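PDB 2Q07: PUA domain-containing protein from Archaeoglobus fulgidus DSM 4304, which is of uncharacterised function but probably binds RNA and takes part in archaeosine-tRNA biosynthesis. Local coordinates for residues V32-C37 with I63-P68; F99-L104 with R125-R130; V116-T121 with V139-E144; E23-F28 with V70-F75. All blocks are in the same frame, centred on the assembly; numbering follows the deposited sequence.

Interaction 1. Residues V32-C37 with I63-P68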
loop_
_atom_site.group_PDB
_atom_site.type_symbol
_atom_site.label_atom_id
_atom_site.label_comp_id
_atom_site.label_asym_id
_atom_site.label_seq_id
_atom_site.Cartn_x
_atom_site.Cartn_y
_atom_site.Cartn_z
ATOM N N VAL A 32 16.651 -2.491 5.410
ATOM C CA VAL A 32 15.356 -1.902 5.728
ATOM C C VAL A 32 15.464 -1.022 6.970
ATOM O O VAL A 32 16.017 -1.432 7.994
ATOM C CB VAL A 32 14.263 -2.972 5.964
ATOM C CG1 VAL A 32 14.634 -3.867 7.146
ATOM C CG2 VAL A 32 12.925 -2.289 6.223
ATOM N N LEU A 33 14.932 0.189 6.863
ATOM C CA LEU A 33 14.934 1.151 7.954
ATOM C C LEU A 33 13.610 1.097 8.730
ATOM O O LEU A 33 12.529 1.228 8.139
ATOM C CB LEU A 33 15.136 2.555 7.379
ATOM C CG LEU A 33 15.090 3.725 8.350
ATOM C CD1 LEU A 33 16.199 3.573 9.375
ATOM C CD2 LEU A 33 15.232 5.028 7.564
ATOM N N LEU A 34 13.685 0.894 10.043
ATOM C CA LEU A 34 12.481 0.856 10.870
ATOM C C LEU A 34 12.296 2.230 11.518
ATOM O O LEU A 34 13.246 2.808 12.066
ATOM C CB LEU A 34 12.587 -0.241 11.942
ATOM C CG LEU A 34 12.967 -1.644 11.449
ATOM C CD1 LEU A 34 12.927 -2.626 12.612
ATOM C CD2 LEU A 34 12.012 -2.084 10.344
ATOM N N LEU A 35 11.068 2.741 11.454
ATOM C CA LEU A 35 10.739 4.052 11.976
ATOM C C LEU A 35 9.496 4.064 12.865
ATOM O O LEU A 35 8.638 3.192 12.773
ATOM C CB LEU A 35 10.531 5.020 10.808
ATOM C CG LEU A 35 11.731 5.192 9.881
ATOM C CD1 LEU A 35 11.302 5.885 8.602
ATOM C CD2 LEU A 35 12.808 5.980 10.615
ATOM N N PRO A 36 9.378 5.079 13.729
ATOM C CA PRO A 36 8.207 5.138 14.604
ATOM C C PRO A 36 7.003 5.727 13.868
ATOM O O PRO A 36 7.161 6.541 12.955
ATOM C CB PRO A 36 8.687 6.035 15.732
ATOM C CG PRO A 36 9.487 7.054 14.987
ATOM C CD PRO A 36 10.279 6.218 13.981
ATOM N N CYS A 37 5.802 5.299 14.245
ATOM C CA CYS A 37 4.615 5.853 13.614
ATOM C C CYS A 37 4.482 7.276 14.149
ATOM O O CYS A 37 5.151 7.645 15.112
ATOM C CB CYS A 37 3.372 5.024 13.960
ATOM S SG CYS A 37 3.070 4.846 15.726
ATOM N N ILE A 63 9.929 0.650 6.982
ATOM C CA ILE A 63 8.772 0.028 7.589
ATOM C C ILE A 63 8.469 0.874 8.812
ATOM O O ILE A 63 9.347 1.126 9.632
ATOM C CB ILE A 63 9.053 -1.426 8.001
ATOM C CG1 ILE A 63 9.242 -2.291 6.747
ATOM C CG2 ILE A 63 7.911 -1.951 8.869
ATOM C CD1 ILE A 63 9.573 -3.727 7.035
ATOM N N ILE A 64 7.231 1.342 8.910
ATOM C CA ILE A 64 6.815 2.146 10.047
ATOM C C ILE A 64 6.177 1.237 11.096
ATOM O O ILE A 64 5.206 0.536 10.805
ATOM C CB ILE A 64 5.780 3.230 9.623
ATOM C CG1 ILE A 64 6.446 4.253 8.697
ATOM C CG2 ILE A 64 5.185 3.909 10.863
ATOM C CD1 ILE A 64 6.544 3.809 7.249
ATOM N N ILE A 65 6.721 1.236 12.309
ATOM C CA ILE A 65 6.160 0.403 13.373
ATOM C C ILE A 65 5.043 1.169 14.082
ATOM O O ILE A 65 5.228 2.312 14.510
ATOM C CB ILE A 65 7.225 0.015 14.428
ATOM C CG1 ILE A 65 8.342 -0.809 13.779
ATOM C CG2 ILE A 65 6.575 -0.776 15.558
ATOM C CD1 ILE A 65 9.512 -1.082 14.698
ATOM N N SER A 66 3.885 0.528 14.191
ATOM C CA SER A 66 2.734 1.117 14.855
ATOM C C SER A 66 1.990 0.014 15.608
ATOM O O SER A 66 2.528 -1.075 15.822
ATOM C CB SER A 66 1.808 1.766 13.822
ATOM O OG SER A 66 0.801 2.530 14.456
ATOM N N SER A 67 0.757 0.295 16.012
ATOM C CA SER A 67 -0.052 -0.691 16.721
ATOM C C SER A 67 -1.531 -0.492 16.398
ATOM O O SER A 67 -2.074 0.598 16.576
ATOM C CB SER A 67 0.162 -0.581 18.231
ATOM O OG SER A 67 -0.604 -1.564 18.913
ATOM N N PRO A 68 -2.206 -1.555 15.937
ATOM C CA PRO A 68 -1.667 -2.901 15.717
ATOM C C PRO A 68 -0.941 -3.060 14.385
ATOM O O PRO A 68 -0.353 -4.107 14.116
ATOM C CB PRO A 68 -2.912 -3.794 15.752
ATOM C CG PRO A 68 -4.085 -2.849 16.041
ATOM C CD PRO A 68 -3.628 -1.512 15.578
#

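Interaction 2. Residues F99-L104 with R125-R130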
loop_
_atom_site.group_PDB
_atom_site.type_symbol
_atom_site.label_atom_id
_atom_site.label_comp_id
_atom_site.label_asym_id
_atom_site.label_seq_id
_atom_site.Cartn_x
_atom_site.Cartn_y
_atom_site.Cartn_z
ATOM N N PHE A 99 2.214 -9.325 19.355
ATOM C CA PHE A 99 1.458 -9.248 18.110
ATOM C C PHE A 99 2.171 -8.424 17.042
ATOM O O PHE A 99 2.254 -8.844 15.889
ATOM C CB PHE A 99 0.072 -8.641 18.355
ATOM C CG PHE A 99 -0.799 -8.607 17.126
ATOM C CD1 PHE A 99 -1.463 -9.754 16.689
ATOM C CD2 PHE A 99 -0.954 -7.432 16.400
ATOM C CE1 PHE A 99 -2.270 -9.727 15.547
ATOM C CE2 PHE A 99 -1.757 -7.396 15.258
ATOM C CZ PHE A 99 -2.418 -8.548 14.830
ATOM N N VAL A 100 2.676 -7.248 17.409
ATOM C CA VAL A 100 3.364 -6.411 16.429
ATOM C C VAL A 100 4.674 -7.055 15.949
ATOM O O VAL A 100 5.017 -6.972 14.771
ATOM C CB VAL A 100 3.663 -4.996 16.981
ATOM C CG1 VAL A 100 4.358 -4.172 15.918
ATOM C CG2 VAL A 100 2.372 -4.306 17.385
ATOM N N ALA A 101 5.397 -7.699 16.859
ATOM C CA ALA A 101 6.646 -8.371 16.506
ATOM C C ALA A 101 6.374 -9.480 15.484
ATOM O O ALA A 101 7.123 -9.654 14.531
ATOM C CB ALA A 101 7.289 -8.966 17.762
ATOM N N GLY A 102 5.297 -10.230 15.703
ATOM C CA GLY A 102 4.936 -11.314 14.804
ATOM C C GLY A 102 4.812 -10.849 13.364
ATOM O O GLY A 102 5.400 -11.454 12.463
ATOM N N TRP A 103 4.056 -9.773 13.145
ATOM C CA TRP A 103 3.883 -9.242 11.799
ATOM C C TRP A 103 5.127 -8.563 11.245
ATOM O O TRP A 103 5.469 -8.748 10.072
ATOM C CB TRP A 103 2.683 -8.291 11.751
ATOM C CG TRP A 103 1.393 -9.062 11.709
ATOM C CD1 TRP A 103 0.454 -9.155 12.696
ATOM C CD2 TRP A 103 0.959 -9.936 10.659
ATOM N NE1 TRP A 103 -0.535 -10.045 12.326
ATOM C CE2 TRP A 103 -0.249 -10.536 11.080
ATOM C CE3 TRP A 103 1.480 -10.274 9.400
ATOM C CZ2 TRP A 103 -0.950 -11.459 10.286
ATOM C CZ3 TRP A 103 0.785 -11.191 8.611
ATOM C CH2 TRP A 103 -0.421 -11.773 9.062
ATOM N N LEU A 104 5.820 -7.797 12.086
ATOM C CA LEU A 104 7.033 -7.121 11.642
ATOM C C LEU A 104 8.038 -8.145 11.117
ATOM O O LEU A 104 8.679 -7.923 10.077
ATOM C CB LEU A 104 7.668 -6.320 12.785
ATOM C CG LEU A 104 9.048 -5.721 12.463
ATOM C CD1 LEU A 104 8.939 -4.716 11.309
ATOM C CD2 LEU A 104 9.625 -5.034 13.703
ATOM N N ARG A 125 11.714 -0.353 20.495
ATOM C CA ARG A 125 12.904 -1.187 20.500
ATOM C C ARG A 125 12.561 -2.563 21.053
ATOM O O ARG A 125 13.130 -3.570 20.626
ATOM C CB ARG A 125 14.019 -0.543 21.329
ATOM C CG ARG A 125 14.770 0.545 20.578
ATOM C CD ARG A 125 16.085 0.895 21.251
ATOM N NE ARG A 125 16.818 -0.301 21.656
ATOM C CZ ARG A 125 18.122 -0.329 21.910
ATOM N NH1 ARG A 125 18.849 0.776 21.795
ATOM N NH2 ARG A 125 18.698 -1.463 22.286
ATOM N N LYS A 126 11.628 -2.607 22.001
ATOM C CA LYS A 126 11.210 -3.875 22.580
ATOM C C LYS A 126 10.604 -4.751 21.491
ATOM O O LYS A 126 10.824 -5.959 21.465
ATOM C CB LYS A 126 10.178 -3.655 23.686
ATOM C CG LYS A 126 10.743 -3.089 24.975
ATOM C CD LYS A 126 9.669 -3.062 26.054
ATOM C CE LYS A 126 10.249 -2.706 27.414
ATOM N NZ LYS A 126 9.202 -2.729 28.477
ATOM N N VAL A 127 9.833 -4.140 20.597
ATOM C CA VAL A 127 9.219 -4.885 19.505
ATOM C C VAL A 127 10.336 -5.465 18.635
ATOM O O VAL A 127 10.370 -6.665 18.370
ATOM C CB VAL A 127 8.314 -3.962 18.644
ATOM C CG1 VAL A 127 7.956 -4.643 17.336
ATOM C CG2 VAL A 127 7.041 -3.603 19.419
ATOM N N VAL A 128 11.257 -4.604 18.211
ATOM C CA VAL A 128 12.376 -5.015 17.365
ATOM C C VAL A 128 13.254 -6.054 18.062
ATOM O O VAL A 128 13.690 -7.043 17.452
ATOM C CB VAL A 128 13.231 -3.790 16.974
ATOM C CG1 VAL A 128 14.378 -4.208 16.065
ATOM C CG2 VAL A 128 12.350 -2.754 16.289
ATOM N N GLU A 129 13.508 -5.837 19.345
ATOM C CA GLU A 129 14.330 -6.767 20.101
ATOM C C GLU A 129 13.764 -8.177 20.030
ATOM O O GLU A 129 14.517 -9.143 19.951
ATOM C CB GLU A 129 14.457 -6.300 21.553
ATOM C CG GLU A 129 15.548 -5.247 21.731
ATOM C CD GLU A 129 15.487 -4.561 23.076
ATOM O OE1 GLU A 129 15.313 -5.262 24.092
ATOM O OE2 GLU A 129 15.619 -3.319 23.118
ATOM N N ARG A 130 12.437 -8.292 20.037
ATOM C CA ARG A 130 11.790 -9.594 19.943
ATOM C C ARG A 130 12.107 -10.269 18.615
ATOM O O ARG A 130 12.358 -11.470 18.564
ATOM C CB ARG A 130 10.269 -9.454 20.054
ATOM C CG ARG A 130 9.736 -9.130 21.435
ATOM C CD ARG A 130 9.955 -10.283 22.419
ATOM N NE ARG A 130 9.026 -10.206 23.548
ATOM C CZ ARG A 130 7.745 -10.560 23.486
ATOM N NH1 ARG A 130 7.238 -11.027 22.354
ATOM N NH2 ARG A 130 6.964 -10.441 24.553
#

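Interaction 3. Residues V116-T121 with V139-E144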
loop_
_atom_site.group_PDB
_atom_site.type_symbol
_atom_site.label_atom_id
_atom_site.label_comp_id
_atom_site.label_asym_id
_atom_site.label_seq_id
_atom_site.Cartn_x
_atom_site.Cartn_y
_atom_site.Cartn_z
ATOM N N VAL A 116 18.767 -4.875 9.176
ATOM C CA VAL A 116 17.630 -4.130 9.692
ATOM C C VAL A 116 18.167 -2.992 10.567
ATOM O O VAL A 116 18.833 -3.246 11.568
ATOM C CB VAL A 116 16.715 -5.040 10.576
ATOM C CG1 VAL A 116 15.591 -4.215 11.216
ATOM C CG2 VAL A 116 16.145 -6.170 9.757
ATOM N N VAL A 117 17.910 -1.746 10.170
ATOM C CA VAL A 117 18.333 -0.599 10.956
ATOM C C VAL A 117 17.129 -0.092 11.742
ATOM O O VAL A 117 16.214 0.519 11.175
ATOM C CB VAL A 117 18.843 0.566 10.076
ATOM C CG1 VAL A 117 19.327 1.677 10.965
ATOM C CG2 VAL A 117 19.941 0.092 9.157
ATOM N N ALA A 118 17.131 -0.344 13.044
ATOM C CA ALA A 118 16.032 0.074 13.904
ATOM C C ALA A 118 16.202 1.503 14.419
ATOM O O ALA A 118 16.861 1.725 15.428
ATOM C CB ALA A 118 15.905 -0.887 15.076
ATOM N N HIS A 119 15.601 2.470 13.734
ATOM C CA HIS A 119 15.713 3.851 14.172
ATOM C C HIS A 119 14.493 4.210 15.000
ATOM O O HIS A 119 13.650 5.009 14.588
ATOM C CB HIS A 119 15.824 4.803 12.988
ATOM C CG HIS A 119 16.452 6.112 13.341
ATOM N ND1 HIS A 119 17.791 6.235 13.645
ATOM C CD2 HIS A 119 15.919 7.346 13.489
ATOM C CE1 HIS A 119 18.057 7.488 13.965
ATOM N NE2 HIS A 119 16.938 8.183 13.881
ATOM N N VAL A 120 14.417 3.613 16.179
ATOM C CA VAL A 120 13.293 3.818 17.077
ATOM C C VAL A 120 13.777 3.710 18.513
ATOM O O VAL A 120 14.875 3.208 18.769
ATOM C CB VAL A 120 12.220 2.740 16.845
ATOM C CG1 VAL A 120 11.573 2.921 15.490
ATOM C CG2 VAL A 120 12.862 1.365 16.923
ATOM N N THR A 121 12.950 4.160 19.450
ATOM C CA THR A 121 13.317 4.118 20.858
ATOM C C THR A 121 12.200 3.584 21.743
ATOM O O THR A 121 11.076 3.389 21.290
ATOM C CB THR A 121 13.704 5.525 21.372
ATOM O OG1 THR A 121 12.603 6.419 21.171
ATOM C CG2 THR A 121 14.932 6.056 20.628
ATOM N N VAL A 139 20.858 -6.844 12.958
ATOM C CA VAL A 139 19.989 -5.794 13.454
ATOM C C VAL A 139 20.831 -4.798 14.231
ATOM O O VAL A 139 21.505 -5.160 15.196
ATOM C CB VAL A 139 18.882 -6.362 14.371
ATOM C CG1 VAL A 139 17.873 -5.265 14.718
ATOM C CG2 VAL A 139 18.178 -7.515 13.682
ATOM N N VAL A 140 20.800 -3.547 13.786
ATOM C CA VAL A 140 21.550 -2.473 14.421
ATOM C C VAL A 140 20.597 -1.396 14.932
ATOM O O VAL A 140 19.596 -1.092 14.287
ATOM C CB VAL A 140 22.533 -1.829 13.416
ATOM C CG1 VAL A 140 23.562 -2.867 12.957
ATOM C CG2 VAL A 140 21.763 -1.291 12.214
ATOM N N TYR A 141 20.908 -0.823 16.091
ATOM C CA TYR A 141 20.076 0.227 16.670
ATOM C C TYR A 141 20.811 1.561 16.551
ATOM O O TYR A 141 21.956 1.686 16.974
ATOM C CB TYR A 141 19.756 -0.104 18.127
ATOM C CG TYR A 141 19.037 -1.423 18.279
ATOM C CD1 TYR A 141 19.740 -2.626 18.236
ATOM C CD2 TYR A 141 17.644 -1.475 18.382
ATOM C CE1 TYR A 141 19.086 -3.845 18.283
ATOM C CE2 TYR A 141 16.975 -2.695 18.428
ATOM C CZ TYR A 141 17.700 -3.875 18.377
ATOM O OH TYR A 141 17.049 -5.085 18.397
ATOM N N THR A 142 20.149 2.554 15.972
ATOM C CA THR A 142 20.778 3.851 15.746
ATOM C C THR A 142 20.220 5.021 16.550
ATOM O O THR A 142 20.715 6.143 16.439
ATOM C CB THR A 142 20.704 4.220 14.249
ATOM O OG1 THR A 142 19.356 4.062 13.788
ATOM C CG2 THR A 142 21.621 3.315 13.425
ATOM N N ALA A 143 19.202 4.766 17.360
ATOM C CA ALA A 143 18.594 5.833 18.138
ATOM C C ALA A 143 18.478 5.542 19.636
ATOM O O ALA A 143 18.000 4.486 20.051
ATOM C CB ALA A 143 17.222 6.152 17.569
ATOM N N GLU A 144 18.932 6.495 20.439
ATOM C CA GLU A 144 18.854 6.383 21.890
ATOM C C GLU A 144 18.343 7.722 22.416
ATOM O O GLU A 144 19.061 8.721 22.391
ATOM C CB GLU A 144 20.232 6.063 22.492
ATOM C CG GLU A 144 21.295 7.129 22.283
ATOM C CD GLU A 144 22.599 6.802 22.998
ATOM O OE1 GLU A 144 23.511 7.658 23.010
ATOM O OE2 GLU A 144 22.715 5.686 23.549
HETATM O O HOH W 1 17.610 2.647 17.789
#

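Interaction 4. Residues E23-F28 with V70-F75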
loop_
_atom_site.group_PDB
_atom_site.type_symbol
_atom_site.label_atom_id
_atom_site.label_comp_id
_atom_site.label_asym_id
_atom_site.label_seq_id
_atom_site.Cartn_x
_atom_site.Cartn_y
_atom_site.Cartn_z
ATOM N N GLU A 23 1.962 -10.505 0.663
ATOM C CA GLU A 23 2.211 -11.215 -0.587
ATOM C C GLU A 23 2.562 -10.278 -1.742
ATOM O O GLU A 23 3.136 -10.711 -2.738
ATOM C CB GLU A 23 1.027 -12.131 -0.957
ATOM C CG GLU A 23 -0.298 -11.463 -1.225
ATOM C CD GLU A 23 -1.386 -12.474 -1.608
ATOM O OE1 GLU A 23 -1.218 -13.183 -2.625
ATOM O OE2 GLU A 23 -2.408 -12.564 -0.891
ATOM N N CYS A 24 2.258 -8.992 -1.590
ATOM C CA CYS A 24 2.549 -8.013 -2.638
ATOM C C CYS A 24 3.827 -7.211 -2.377
ATOM O O CYS A 24 4.279 -6.457 -3.239
ATOM C CB CYS A 24 1.369 -7.044 -2.796
ATOM S SG CYS A 24 -0.213 -7.855 -3.182
ATOM N N TYR A 25 4.405 -7.392 -1.194
ATOM C CA TYR A 25 5.605 -6.667 -0.777
ATOM C C TYR A 25 6.863 -7.006 -1.571
ATOM O O TYR A 25 7.340 -8.133 -1.530
ATOM C CB TYR A 25 5.847 -6.932 0.711
ATOM C CG TYR A 25 6.920 -6.086 1.351
ATOM C CD1 TYR A 25 7.085 -4.742 1.001
ATOM C CD2 TYR A 25 7.746 -6.617 2.338
ATOM C CE1 TYR A 25 8.051 -3.949 1.624
ATOM C CE2 TYR A 25 8.710 -5.838 2.965
ATOM C CZ TYR A 25 8.860 -4.507 2.607
ATOM O OH TYR A 25 9.815 -3.737 3.228
ATOM N N LYS A 26 7.399 -6.032 -2.298
ATOM C CA LYS A 26 8.622 -6.276 -3.069
ATOM C C LYS A 26 9.672 -5.191 -2.851
ATOM O O LYS A 26 9.612 -4.118 -3.444
ATOM C CB LYS A 26 8.301 -6.409 -4.563
ATOM C CG LYS A 26 7.203 -7.429 -4.851
ATOM C CD LYS A 26 7.042 -7.684 -6.344
ATOM C CE LYS A 26 5.787 -8.501 -6.628
ATOM N NZ LYS A 26 4.538 -7.768 -6.216
ATOM N N PRO A 27 10.656 -5.471 -1.988
ATOM C CA PRO A 27 11.746 -4.543 -1.662
ATOM C C PRO A 27 12.619 -4.184 -2.863
ATOM O O PRO A 27 12.633 -4.887 -3.873
ATOM C CB PRO A 27 12.541 -5.305 -0.600
ATOM C CG PRO A 27 11.501 -6.155 0.057
ATOM C CD PRO A 27 10.714 -6.665 -1.125
ATOM N N PHE A 28 13.345 -3.079 -2.742
ATOM C CA PHE A 28 14.255 -2.637 -3.789
ATOM C C PHE A 28 15.656 -2.492 -3.189
ATOM O O PHE A 28 16.607 -2.111 -3.878
ATOM C CB PHE A 28 13.786 -1.301 -4.368
ATOM C CG PHE A 28 13.691 -0.196 -3.350
ATOM C CD1 PHE A 28 14.832 0.500 -2.941
ATOM C CD2 PHE A 28 12.462 0.155 -2.806
ATOM C CE1 PHE A 28 14.744 1.530 -2.009
ATOM C CE2 PHE A 28 12.362 1.186 -1.871
ATOM C CZ PHE A 28 13.502 1.877 -1.472
ATOM N N VAL A 70 1.713 -2.760 11.281
ATOM C CA VAL A 70 3.107 -2.707 10.891
ATOM C C VAL A 70 2.920 -2.313 9.431
ATOM O O VAL A 70 2.210 -3.004 8.699
ATOM C CB VAL A 70 3.757 -4.087 10.951
ATOM C CG1 VAL A 70 5.147 -4.012 10.342
ATOM C CG2 VAL A 70 3.807 -4.581 12.400
ATOM N N VAL A 71 3.553 -1.228 8.999
ATOM C CA VAL A 71 3.343 -0.743 7.640
ATOM C C VAL A 71 4.536 -0.438 6.740
ATOM O O VAL A 71 5.282 0.499 6.992
ATOM C CB VAL A 71 2.490 0.553 7.668
ATOM C CG1 VAL A 71 2.153 0.994 6.250
ATOM C CG2 VAL A 71 1.224 0.323 8.481
ATOM N N PRO A 72 4.735 -1.238 5.683
ATOM C CA PRO A 72 5.854 -0.942 4.796
ATOM C C PRO A 72 5.485 0.410 4.174
ATOM O O PRO A 72 4.315 0.660 3.863
ATOM C CB PRO A 72 5.795 -2.081 3.776
ATOM C CG PRO A 72 5.301 -3.236 4.615
ATOM C CD PRO A 72 4.201 -2.592 5.428
ATOM N N ARG A 73 6.465 1.277 4.007
ATOM C CA ARG A 73 6.211 2.593 3.438
ATOM C C ARG A 73 5.372 2.558 2.152
ATOM O O ARG A 73 4.596 3.475 1.885
ATOM C CB ARG A 73 7.538 3.297 3.169
ATOM C CG ARG A 73 7.409 4.605 2.393
ATOM C CD ARG A 73 8.057 5.742 3.148
ATOM N NE ARG A 73 7.195 6.235 4.211
ATOM C CZ ARG A 73 7.622 6.820 5.325
ATOM N NH1 ARG A 73 8.919 6.992 5.551
ATOM N NH2 ARG A 73 6.735 7.249 6.207
ATOM N N GLU A 74 5.516 1.487 1.377
ATOM C CA GLU A 74 4.795 1.341 0.107
ATOM C C GLU A 74 3.282 1.208 0.230
ATOM O O GLU A 74 2.562 1.402 -0.747
ATOM C CB GLU A 74 5.330 0.136 -0.667
ATOM C CG GLU A 74 6.778 0.270 -1.139
ATOM C CD GLU A 74 7.806 0.054 -0.037
ATOM O OE1 GLU A 74 7.434 -0.249 1.116
ATOM O OE2 GLU A 74 9.004 0.182 -0.337
ATOM N N PHE A 75 2.798 0.871 1.419
ATOM C CA PHE A 75 1.367 0.713 1.623
ATOM C C PHE A 75 0.796 1.805 2.523
ATOM O O PHE A 75 -0.365 1.737 2.910
ATOM C CB PHE A 75 1.068 -0.656 2.253
ATOM C CG PHE A 75 1.615 -1.832 1.477
ATOM C CD1 PHE A 75 2.686 -2.572 1.973
ATOM C CD2 PHE A 75 1.045 -2.211 0.259
ATOM C CE1 PHE A 75 3.184 -3.670 1.273
ATOM C CE2 PHE A 75 1.533 -3.311 -0.453
ATOM C CZ PHE A 75 2.608 -4.045 0.058
HETATM O O HOH W 2 9.624 -1.113 2.712
HETATM O O HOH W 3 9.553 -1.341 -2.486
#

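Interaction 1. Residues V32-C37 with I63-P68
I63 is gripped by the neighbouring strand through both ends of its backbone. Its N-H donates to L33 O over 2.9 Å, while its own O accepts from L35 N at 3.0 Å. One step on, I65 N reaches L35 O at 2.8 Å. The ladder frays beyond this point: the bond from C37 N to I65 O is weak, its N-H bent to 123° at the hydrogen. The residues between turn their backbone polar groups to the strands on the far sides, L34 to the backbones of V117 and H119, I64 to that of V71. P36 has no N-H to give, and its O accepts from H49 NE2. This is the parallel pairing of a beta-alpha-beta unit, strand 31-36, helix 47-55 and strand 61-65, inside the domain of unknown function that opens this chain and is probably related to the uracil-DNA glycosylase-like domains. L34 and I63 run side by side on one face of the sheet, with L34 CD2 3.8 Å from I63 CB. V32 comes at I63 from an angle. Its CG2, opposite the backbone N (chi1 of 61° setting CG1), lies 3.7 Å from I63 CG1. Helices 94-111 and 123-132 pack over this face. On the other face I64 CG2 presses against C37 CA at 3.4 Å.

Interaction 2. Residues F99-L104 with R125-R130
V127 CG1 fits among three residues of the facing helix. V100 CG1 meets it at 3.9 Å, the two valine side chains crossing at about a right angle, and L104 CD2 closes from another direction at 4.0 Å. The backbone N of A101 also lies 4.0 Å from V127 CG1. The methyl of A101 is turned to the other helix and rests on its backbone and on the root of a long side chain: A101 CB is 3.9 Å from V127 O and 3.8 Å from R130 CB. Rotation about the CA-CB bond of V127 (chi1 166°) puts CG1 opposite the backbone N, and it is this branch that does the touching. L104 CD2 has a looser second neighbour in V128 CG2, 4.4 Å away.

Further out, R130 bends away at its second torsion and carries its guanidinium group to a salt bridge with E94, so its aliphatic root packs in the interface while its charge is paired beyond it. W92 touches both V100 and V127. Beneath the helices, I63 and I65 meet L104, V128 also rests on I65, and V70 lies against V100 and L104. The short segments cross at -54° with their axes 8.6 Å apart at closest approach, a spacing consistent with the alanine and valines at the interface. Two helices packed side by side on one face of a mostly parallel sheet form one outer layer of an alpha/beta domain, as in uracil-DNA glycosylase-like domains.

Interaction 3. Residues V116-T121 with V139-E144
H119 swings its ring out with CG roughly opposite the backbone N (chi1 -158°), and T142 turns OG1 between its own N and carbonyl carbon (chi1 50°); together these rotations bring H119 ND1 and T142 OG1 to 2.7 Å. The hydroxyl approaches at the ring edge, near its plane, in a nearly straight hydrogen bond. A143 CB covers one face of the same ring, 4.0 Å from its centroid, as a CH-pi contact. H119 NE2 bonds to V147 O, so both ring nitrogens are engaged. Without the imidazole, as with an alanine here, T142 OG1 and V147 O would probably lose this partner, and the A143 methyl the surface it rests on. These groups lie just past the parallel strands of a second beta-alpha-beta unit, strand 115-118, helix 123-132 and strand 138-141, the last being an outermost strand of the sheet. V140 bonds on both sides of its residue: its N to V116 O at 3.0 Å, its O to A118 N at 2.9 Å. Where the strands part, A118 O takes a weak bond from T142 N and another from V120 N, the latter closing an inverse gamma turn centred on H119. A water lies 2.6 Å from A118 O, to which it can donate, and accepts from A143 N at 2.7 Å, bridging the two segments where they separate. Alongside, A118 CB lies 3.8 Å from Y141 CD2, while Y141 OH bonds to E132.

Interaction 4. Residues E23-F28 with V70-F75
Y25, the first residue to leave helical geometry after helix 16-24, meets F75 at the base of its side chain, where Y25 CA lies 4.1 Å from F75 CZ. From CB the ring extends with CG opposite the backbone N (chi1 -171°), and Y25 CD1 passes obliquely by F75 CE1. The next atom, CE1, touches P72 CB at 3.6 Å and has E74 OE1 near the ring plane at 3.8 Å. P72 CG lies over one ring face, 4.2 Å from the centroid in a CH-pi contact, and P27 CG covers the opposite face, leaving the ring between two prolines. At the tip, Y25 OH bonds at 2.7 Å to a water that can donate to E74 OE1 at 2.8 Å. A second water can donate to K26 O and E74 OE2, so each carboxylate oxygen has a water between it and the loop. A leucine in place of Y25 would probably leave the first water without its hydroxyl partner and open a gap between P72 and P27. F107 also meets the Y25 ring, edge-to-face. This packing of a tyrosine between prolines docks the loop after helix 16-24 onto edge strand 70-72 of the mixed sheet and the 3-10 segment following it, in this alpha/beta domain.

From the N terminus, interaction 4 opens first, at 23-28, the end of helix 16-24 and the loop after it. Interaction 1 then opens at 32-37 and closes at 63-68 before 70-75 completes interaction 4, so the shorter loop lies wholly within the longer. Interaction 2 opens at 99-104 and interaction 3 at 116-121; they close in the same order, at 125-130 and 139-144, and therefore cross. Strands 31-36 and 115-118 are neighbours, joining interactions 1 and 3 in one sheet, which strand 70-72 of interaction 4 extends beyond 61-65. The helices of interaction 2 pack on that sheet, R125 and E129 lying against Y141 of interaction 3.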